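Local coordinates for protein Two-component system sensor histidine kinase (Bacteroides thetaiotaomicron, PDB 3OTT) that probably senses saccharides through this extracellular beta-propeller region and relays the signal as a histidine kinase that phosphorylates protein histidine with ATP, at residues N242-A247 with V255-T260; I394-Y399 with K448-T453. One frame throughout, in Å; residues are numbered along the deposited sequence.

From the N terminus, the chain builds a seven-bladed beta-propeller (strands 13-15 to 300-303), a second seven-bladed propeller (strands 310-313 to 618-623) and then a C-terminal beta-sandwich region. Contact 1 comes first and closes a short loop of seven residues, five of them strand, within one blade of the first propeller. Contact 2 opens only after it has closed, so the two neither nest nor cross; its 48 intervening residues link strand 393-398 in one blade of the second propeller to helix 446-451 in the next. The contacts lie on opposite sides of the chain's centre, with their own centres about 56 Å apart and nearest atoms about 38 Å apart.

Contact 1: residues N242-A247 with V255-T260; sequences NGDLLA and VYHNDT
Leu245 and Tyr256 form an antiparallel hydrogen-bonded pair, with both of its backbone bonds made. Tyr256 N donates to Leu245 O at 2.8 Å, and Leu245 N donates to Tyr256 O at 3.0 Å. Val255 CA adds a CA-H...O contact to the same Leu245 O, 3.4 Å away, beside the amide bond.

The side-chain hydrogen bond lies beyond the paired residues, where His257 ND1 donates to Asp244 OD1 at 2.9 Å with an N-H...O angle of 158°. The oxygen is met on its syn side and lies in the imidazole plane, yet carboxylate and ring planes stand 80° apart. With CG anti to the backbone N (chi1 169°), the His257 ring is set beside Asp244, and the turn about CB-CG then directs ND1 to OD1. Arg202 ties the same two ends together through the backbone, NH1 reaching Gly243 O and NH2 reaching His257 O.

Apolar contacts fall on both faces of the sheet. On one, Leu246 and Val255, a non-hydrogen-bonded pair, lie side by side; Leu246 CD1 rests 4.0 Å from both Val255 CG1 and Val255 CG2, and Tyr9 packs on both residues. On the other, Leu245 CB meets Tyr256 CB at 4.1 Å, while the Tyr256 ring leads away to meet Trp206 edge-to-face. Its OH donates to Asp259 OD2 at 2.8 Å, an oxygen that also has a salt bridge to Lys224 on strand 222-229.

The alternating faces and paired backbone bonds are those of a beta hairpin. Strands 245-249 and 252-256 are the two middle strands of a four-stranded antiparallel blade, the repeating unit of the beta-propeller fold.

Contact 2: residues I394-Y399 with K448-T453; sequences INRYDY and KLMQST
Met450 lays its thioether end across the side chain of Arg396, the two chains crossing at about a right angle. Met450 CG is 3.7 Å from Arg396 NE, Met450 SD is 4.0 Å from Arg396 CD, and Met450 CE stands over one face of the guanidinium, offset toward its rim. The bend at chi3 of methionine (53°) brings that methyl over the flat group. An alanine at Met450, lacking the thioether, would probably leave a gap beside Arg396 CD and one guanidinium face without its methyl.

Apolar packing continues where Ile394 CD1 and Leu449 CD2 meet tip to tip at 4.1 Å.

The polar link between the segments is a water bridge. Arg396 NH2 donates at 3.1 Å to a water lying at the guanidinium edge, in its plane, and that water donates to Met450 O at 2.6 Å. Other bonds help fix the guanidinium: NE donates to Tyr407 OH and NH1 to Gln385 OE1. Placing its charge near a carbonyl in the last turn of a helix is probably favourable.

Strand 393-398 lies between strands 386-390 and 403-410 of its blade, and helix 446-451 follows strand 441-445 of the next. Leu449 touches Tyr407 on strand 403-410 and Tyr457 on strand 457-463, so the short helix packs where these two neighbouring blades adjoin.

Contact 1: residues N242-A247 with V255-T260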
ATOM      1  N   ASN B 242     -16.128 -11.922   9.804  1.00 25.28           N
ATOM      2  CA  ASN B 242     -16.324 -11.315  11.112  1.00 26.18           C
ATOM      3  C   ASN B 242     -15.082 -11.394  12.061  1.00 25.17           C
ATOM      4  O   ASN B 242     -15.145 -10.875  13.145  1.00 26.62           O
ATOM      5  CB  ASN B 242     -17.544 -11.981  11.782  1.00 26.35           C
ATOM      6  CG  ASN B 242     -18.855 -11.864  10.926  1.00 31.61           C
ATOM      7  OD1 ASN B 242     -19.012 -10.943  10.097  1.00 32.46           O
ATOM      8  ND2 ASN B 242     -19.790 -12.820  11.125  1.00 32.96           N
ATOM      9  N   GLY B 243     -13.980 -12.033  11.666  1.00 23.21           N
ATOM     10  CA  GLY B 243     -12.865 -12.252  12.580  1.00 22.09           C
ATOM     11  C   GLY B 243     -13.078 -13.413  13.575  1.00 22.22           C
ATOM     12  O   GLY B 243     -12.279 -13.631  14.489  1.00 22.60           O
ATOM     13  N   ASP B 244     -14.141 -14.187  13.396  1.00 20.65           N
ATOM     14  CA  ASP B 244     -14.300 -15.381  14.179  1.00 19.66           C
ATOM     15  C   ASP B 244     -13.439 -16.531  13.718  1.00 18.30           C
ATOM     16  O   ASP B 244     -13.223 -16.727  12.511  1.00 15.41           O
ATOM     17  CB  ASP B 244     -15.741 -15.786  14.190  1.00 19.59           C
ATOM     18  CG  ASP B 244     -16.583 -14.784  14.958  1.00 25.38           C
ATOM     19  OD1 ASP B 244     -16.023 -14.014  15.795  1.00 25.11           O
ATOM     20  OD2 ASP B 244     -17.807 -14.791  14.753  1.00 32.51           O
ATOM     21  N   LEU B 245     -13.000 -17.314  14.707  1.00 16.22           N
ATOM     22  CA  LEU B 245     -12.186 -18.448  14.451  1.00 15.14           C
ATOM     23  C   LEU B 245     -13.044 -19.665  14.207  1.00 14.93           C
ATOM     24  O   LEU B 245     -13.927 -19.981  14.997  1.00 15.56           O
ATOM     25  CB  LEU B 245     -11.276 -18.625  15.638  1.00 14.24           C
ATOM     26  CG  LEU B 245     -10.152 -19.626  15.701  1.00 16.44           C
ATOM     27  CD1 LEU B 245     -10.710 -20.927  16.168  1.00 15.03           C
ATOM     28  CD2 LEU B 245      -9.250 -19.708  14.447  1.00  9.41           C
ATOM     29  N   LEU B 246     -12.782 -20.360  13.108  1.00 15.35           N
ATOM     30  CA  LEU B 246     -13.564 -21.554  12.753  1.00 15.25           C
ATOM     31  C   LEU B 246     -12.679 -22.719  12.883  1.00 13.83           C
ATOM     32  O   LEU B 246     -11.559 -22.705  12.370  1.00 14.48           O
ATOM     33  CB  LEU B 246     -14.059 -21.498  11.325  1.00 15.02           C
ATOM     34  CG  LEU B 246     -15.298 -20.705  10.894  1.00 20.54           C
ATOM     35  CD1 LEU B 246     -15.658 -19.464  11.649  1.00 23.07           C
ATOM     36  CD2 LEU B 246     -15.236 -20.412   9.354  1.00 19.88           C
ATOM     37  N   ALA B 247     -13.158 -23.740  13.566  1.00 13.76           N
ATOM     38  CA  ALA B 247     -12.333 -24.912  13.825  1.00 14.51           C
ATOM     39  C   ALA B 247     -13.015 -26.137  13.245  1.00 14.70           C
ATOM     40  O   ALA B 247     -14.168 -26.421  13.596  1.00 16.22           O
ATOM     41  CB  ALA B 247     -12.089 -25.082  15.346  1.00 13.63           C
ATOM     42  N   VAL B 255     -17.238 -22.595  16.170  1.00 15.05           N
ATOM     43  CA  VAL B 255     -17.017 -21.212  15.822  1.00 16.24           C
ATOM     44  C   VAL B 255     -16.762 -20.467  17.149  1.00 15.87           C
ATOM     45  O   VAL B 255     -17.623 -20.435  18.022  1.00 14.47           O
ATOM     46  CB  VAL B 255     -18.277 -20.603  15.054  1.00 16.12           C
ATOM     47  CG1 VAL B 255     -18.140 -19.151  14.786  1.00 18.96           C
ATOM     48  CG2 VAL B 255     -18.571 -21.288  13.778  1.00 13.82           C
ATOM     49  N   TYR B 256     -15.588 -19.832  17.251  1.00 17.06           N
ATOM     50  CA  TYR B 256     -15.155 -19.130  18.473  1.00 16.44           C
ATOM     51  C   TYR B 256     -15.181 -17.624  18.235  1.00 16.76           C
ATOM     52  O   TYR B 256     -14.602 -17.091  17.237  1.00 16.68           O
ATOM     53  CB  TYR B 256     -13.713 -19.611  18.844  1.00 16.16           C
ATOM     54  CG  TYR B 256     -13.093 -18.830  20.016  1.00 16.89           C
ATOM     55  CD1 TYR B 256     -12.426 -17.655  19.782  1.00 13.73           C
ATOM     56  CD2 TYR B 256     -13.259 -19.258  21.378  1.00 17.01           C
ATOM     57  CE1 TYR B 256     -11.856 -16.900  20.835  1.00 14.92           C
ATOM     58  CE2 TYR B 256     -12.728 -18.495  22.428  1.00 17.49           C
ATOM     59  CZ  TYR B 256     -12.020 -17.319  22.129  1.00 17.82           C
ATOM     60  OH  TYR B 256     -11.472 -16.538  23.078  1.00 17.40           O
ATOM     61  N   HIS B 257     -15.786 -16.911  19.159  1.00 17.25           N
ATOM     62  CA  HIS B 257     -15.863 -15.471  19.035  1.00 17.95           C
ATOM     63  C   HIS B 257     -15.031 -14.862  20.154  1.00 19.19           C
ATOM     64  O   HIS B 257     -13.987 -14.270  19.862  1.00 19.70           O
ATOM     65  CB  HIS B 257     -17.325 -14.973  18.994  1.00 18.25           C
ATOM     66  CG  HIS B 257     -17.462 -13.479  19.120  1.00 17.93           C
ATOM     67  ND1 HIS B 257     -17.029 -12.592  18.145  1.00 18.16           N
ATOM     68  CD2 HIS B 257     -17.999 -12.721  20.105  1.00 15.36           C
ATOM     69  CE1 HIS B 257     -17.273 -11.353  18.534  1.00 19.63           C
ATOM     70  NE2 HIS B 257     -17.872 -11.404  19.712  1.00 21.37           N
ATOM     71  N   ASN B 258     -15.449 -15.039  21.415  1.00 19.35           N
ATOM     72  CA  ASN B 258     -14.584 -14.731  22.572  1.00 21.01           C
ATOM     73  C   ASN B 258     -14.850 -15.718  23.752  1.00 21.97           C
ATOM     74  O   ASN B 258     -15.702 -16.622  23.617  1.00 22.21           O
ATOM     75  CB  ASN B 258     -14.643 -13.225  22.993  1.00 18.17           C
ATOM     76  CG  ASN B 258     -16.029 -12.787  23.401  1.00 21.02           C
ATOM     77  OD1 ASN B 258     -16.829 -13.602  23.876  1.00 20.87           O
ATOM     78  ND2 ASN B 258     -16.349 -11.502  23.196  1.00 19.64           N
ATOM     79  N   ASP B 259     -14.149 -15.559  24.871  1.00 22.25           N
ATOM     80  CA  ASP B 259     -14.358 -16.452  26.040  1.00 25.54           C
ATOM     81  C   ASP B 259     -15.741 -16.363  26.640  1.00 25.66           C
ATOM     82  O   ASP B 259     -16.186 -17.343  27.252  1.00 27.79           O
ATOM     83  CB  ASP B 259     -13.366 -16.185  27.201  1.00 26.53           C
ATOM     84  CG  ASP B 259     -11.970 -16.738  26.926  1.00 30.44           C
ATOM     85  OD1 ASP B 259     -11.145 -16.832  27.863  1.00 38.24           O
ATOM     86  OD2 ASP B 259     -11.680 -17.106  25.780  1.00 35.11           O
ATOM     87  N   THR B 260     -16.428 -15.235  26.480  1.00 24.05           N
ATOM     88  CA  THR B 260     -17.693 -15.074  27.186  1.00 24.75           C
ATOM     89  C   THR B 260     -18.840 -15.472  26.304  1.00 24.24           C
ATOM     90  O   THR B 260     -19.980 -15.467  26.732  1.00 26.23           O
ATOM     91  CB  THR B 260     -17.941 -13.618  27.725  1.00 25.16           C
ATOM     92  OG1 THR B 260     -17.676 -12.666  26.702  1.00 26.78           O
ATOM     93  CG2 THR B 260     -17.030 -13.304  28.936  1.00 26.93           C
TER

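Contact 2: residues I394-Y399 with K448-T453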
ATOM      1  N   ILE B 394     -11.949  28.329  -4.582  1.00 19.95           N
ATOM      2  CA  ILE B 394     -12.650  27.536  -5.545  1.00 20.00           C
ATOM      3  C   ILE B 394     -11.762  27.183  -6.735  1.00 20.28           C
ATOM      4  O   ILE B 394     -10.879  27.931  -7.115  1.00 21.26           O
ATOM      5  CB  ILE B 394     -13.940  28.236  -6.014  1.00 20.92           C
ATOM      6  CG1 ILE B 394     -13.679  29.620  -6.626  1.00 22.00           C
ATOM      7  CG2 ILE B 394     -14.840  28.447  -4.854  1.00 20.71           C
ATOM      8  CD1 ILE B 394     -14.815  30.040  -7.612  1.00 27.63           C
ATOM      9  N   ASN B 395     -11.986  26.018  -7.308  1.00 20.19           N
ATOM     10  CA  ASN B 395     -11.257  25.625  -8.499  1.00 19.80           C
ATOM     11  C   ASN B 395     -12.197  25.105  -9.579  1.00 19.48           C
ATOM     12  O   ASN B 395     -13.269  24.567  -9.270  1.00 18.78           O
ATOM     13  CB  ASN B 395     -10.294  24.512  -8.156  1.00 20.01           C
ATOM     14  CG  ASN B 395      -9.209  24.931  -7.179  1.00 20.02           C
ATOM     15  OD1 ASN B 395      -8.145  25.308  -7.590  1.00 23.85           O
ATOM     16  ND2 ASN B 395      -9.465  24.799  -5.885  1.00 23.44           N
ATOM     17  N   ARG B 396     -11.760  25.230 -10.840  1.00 18.19           N
ATOM     18  CA  ARG B 396     -12.469  24.697 -11.970  1.00 17.34           C
ATOM     19  C   ARG B 396     -11.607  23.627 -12.653  1.00 17.27           C
ATOM     20  O   ARG B 396     -10.424  23.855 -12.865  1.00 17.02           O
ATOM     21  CB  ARG B 396     -12.754  25.830 -12.967  1.00 18.25           C
ATOM     22  CG  ARG B 396     -13.359  25.371 -14.317  1.00 18.30           C
ATOM     23  CD  ARG B 396     -13.838  26.547 -15.241  1.00 19.42           C
ATOM     24  NE  ARG B 396     -12.715  27.279 -15.823  1.00 24.83           N
ATOM     25  CZ  ARG B 396     -11.923  26.801 -16.797  1.00 27.36           C
ATOM     26  NH1 ARG B 396     -12.137  25.605 -17.319  1.00 26.52           N
ATOM     27  NH2 ARG B 396     -10.909  27.517 -17.241  1.00 27.89           N
ATOM     28  N   TYR B 397     -12.191  22.495 -13.030  1.00 15.77           N
ATOM     29  CA  TYR B 397     -11.400  21.472 -13.716  1.00 17.22           C
ATOM     30  C   TYR B 397     -11.251  21.755 -15.190  1.00 19.31           C
ATOM     31  O   TYR B 397     -12.218  22.115 -15.835  1.00 19.48           O
ATOM     32  CB  TYR B 397     -12.034  20.107 -13.608  1.00 15.63           C
ATOM     33  CG  TYR B 397     -11.111  18.931 -13.894  1.00 17.65           C
ATOM     34  CD1 TYR B 397      -9.891  18.750 -13.171  1.00 14.97           C
ATOM     35  CD2 TYR B 397     -11.480  17.950 -14.834  1.00 15.31           C
ATOM     36  CE1 TYR B 397      -9.102  17.652 -13.391  1.00 14.63           C
ATOM     37  CE2 TYR B 397     -10.695  16.854 -15.059  1.00 14.61           C
ATOM     38  CZ  TYR B 397      -9.498  16.700 -14.350  1.00 17.55           C
ATOM     39  OH  TYR B 397      -8.704  15.583 -14.591  1.00 14.77           O
ATOM     40  N   ASP B 398     -10.045  21.556 -15.701  1.00 21.06           N
ATOM     41  CA  ASP B 398      -9.804  21.462 -17.126  1.00 23.69           C
ATOM     42  C   ASP B 398      -9.621  19.982 -17.544  1.00 24.32           C
ATOM     43  O   ASP B 398      -8.541  19.423 -17.433  1.00 25.92           O
ATOM     44  CB  ASP B 398      -8.565  22.267 -17.469  1.00 23.45           C
ATOM     45  CG  ASP B 398      -8.403  22.481 -18.964  1.00 28.97           C
ATOM     46  OD1 ASP B 398      -8.615  21.514 -19.761  1.00 27.16           O
ATOM     47  OD2 ASP B 398      -8.031  23.627 -19.317  1.00 30.19           O
ATOM     48  N   TYR B 399     -10.687  19.339 -18.005  1.00 25.09           N
ATOM     49  CA  TYR B 399     -10.619  18.000 -18.595  1.00 25.78           C
ATOM     50  C   TYR B 399      -9.506  17.736 -19.613  1.00 26.62           C
ATOM     51  O   TYR B 399      -9.029  16.626 -19.718  1.00 27.63           O
ATOM     52  CB  TYR B 399     -11.964  17.690 -19.251  1.00 26.93           C
ATOM     53  CG  TYR B 399     -13.034  17.454 -18.223  1.00 25.68           C
ATOM     54  CD1 TYR B 399     -13.148  16.202 -17.573  1.00 23.32           C
ATOM     55  CD2 TYR B 399     -13.917  18.482 -17.860  1.00 26.46           C
ATOM     56  CE1 TYR B 399     -14.129  15.974 -16.590  1.00 20.92           C
ATOM     57  CE2 TYR B 399     -14.921  18.263 -16.866  1.00 24.57           C
ATOM     58  CZ  TYR B 399     -14.998  17.002 -16.257  1.00 22.12           C
ATOM     59  OH  TYR B 399     -15.946  16.782 -15.313  1.00 25.58           O
ATOM     60  N   LYS B 448     -16.895  36.033 -16.942  1.00 26.72           N
ATOM     61  CA  LYS B 448     -15.838  36.971 -16.621  1.00 27.28           C
ATOM     62  C   LYS B 448     -14.825  36.356 -15.640  1.00 25.38           C
ATOM     63  O   LYS B 448     -13.624  36.488 -15.795  1.00 24.54           O
ATOM     64  CB  LYS B 448     -16.423  38.326 -16.158  1.00 28.84           C
ATOM     65  CG  LYS B 448     -16.608  39.255 -17.318  1.00 32.95           C
ATOM     66  CD  LYS B 448     -17.669  40.311 -17.111  1.00 40.62           C
ATOM     67  CE  LYS B 448     -17.302  41.302 -15.998  1.00 43.50           C
ATOM     68  NZ  LYS B 448     -17.835  42.643 -16.397  1.00 45.16           N
ATOM     69  N   LEU B 449     -15.284  35.611 -14.654  1.00 24.29           N
ATOM     70  CA  LEU B 449     -14.284  34.982 -13.819  1.00 23.10           C
ATOM     71  C   LEU B 449     -13.383  34.053 -14.667  1.00 24.95           C
ATOM     72  O   LEU B 449     -12.141  34.139 -14.578  1.00 24.72           O
ATOM     73  CB  LEU B 449     -14.946  34.221 -12.679  1.00 21.76           C
ATOM     74  CG  LEU B 449     -14.033  33.421 -11.779  1.00 20.10           C
ATOM     75  CD1 LEU B 449     -13.186  34.357 -10.938  1.00 14.34           C
ATOM     76  CD2 LEU B 449     -14.870  32.445 -10.944  1.00 16.09           C
ATOM     77  N   MET B 450     -13.993  33.181 -15.482  1.00 25.48           N
ATOM     78  CA  MET B 450     -13.228  32.217 -16.300  1.00 27.83           C
ATOM     79  C   MET B 450     -12.222  32.883 -17.227  1.00 30.49           C
ATOM     80  O   MET B 450     -11.114  32.340 -17.489  1.00 31.02           O
ATOM     81  CB  MET B 450     -14.168  31.330 -17.119  1.00 27.72           C
ATOM     82  CG  MET B 450     -14.805  30.247 -16.284  1.00 27.17           C
ATOM     83  SD  MET B 450     -16.093  29.266 -17.057  1.00 32.19           S
ATOM     84  CE  MET B 450     -15.350  28.658 -18.579  1.00 33.03           C
ATOM     85  N   GLN B 451     -12.587  34.073 -17.701  1.00 32.21           N
ATOM     86  CA  GLN B 451     -11.731  34.776 -18.637  1.00 36.27           C
ATOM     87  C   GLN B 451     -10.757  35.711 -17.943  1.00 36.31           C
ATOM     88  O   GLN B 451      -9.826  36.176 -18.560  1.00 37.23           O
ATOM     89  CB  GLN B 451     -12.548  35.502 -19.739  1.00 37.37           C
ATOM     90  CG  GLN B 451     -13.588  34.618 -20.423  1.00 42.71           C
ATOM     91  CD  GLN B 451     -13.000  33.549 -21.376  1.00 51.79           C
ATOM     92  OE1 GLN B 451     -12.494  33.882 -22.472  1.00 56.81           O
ATOM     93  NE2 GLN B 451     -13.119  32.262 -20.992  1.00 49.86           N
ATOM     94  N   SER B 452     -10.955  35.970 -16.663  1.00 36.73           N
ATOM     95  CA  SER B 452     -10.057  36.875 -15.937  1.00 38.73           C
ATOM     96  C   SER B 452      -8.579  36.459 -15.894  1.00 39.82           C
ATOM     97  O   SER B 452      -8.215  35.296 -15.846  1.00 38.40           O
ATOM     98  CB  SER B 452     -10.520  37.130 -14.498  1.00 37.92           C
ATOM     99  OG  SER B 452      -9.539  37.921 -13.819  1.00 39.45           O
ATOM    100  N   THR B 453      -7.734  37.463 -15.872  1.00 42.88           N
ATOM    101  CA  THR B 453      -6.315  37.227 -15.929  1.00 45.49           C
ATOM    102  C   THR B 453      -5.658  37.940 -14.738  1.00 45.42           C
ATOM    103  O   THR B 453      -4.462  37.845 -14.521  1.00 45.68           O
ATOM    104  CB  THR B 453      -5.776  37.637 -17.316  1.00 46.86           C
ATOM    105  OG1 THR B 453      -4.485  37.075 -17.485  1.00 51.04           O
ATOM    106  CG2 THR B 453      -5.728  39.175 -17.522  1.00 49.19           C
TER
HETATM  107  O   HOH W   1     -10.043  30.278 -16.222  1.00 11.53           O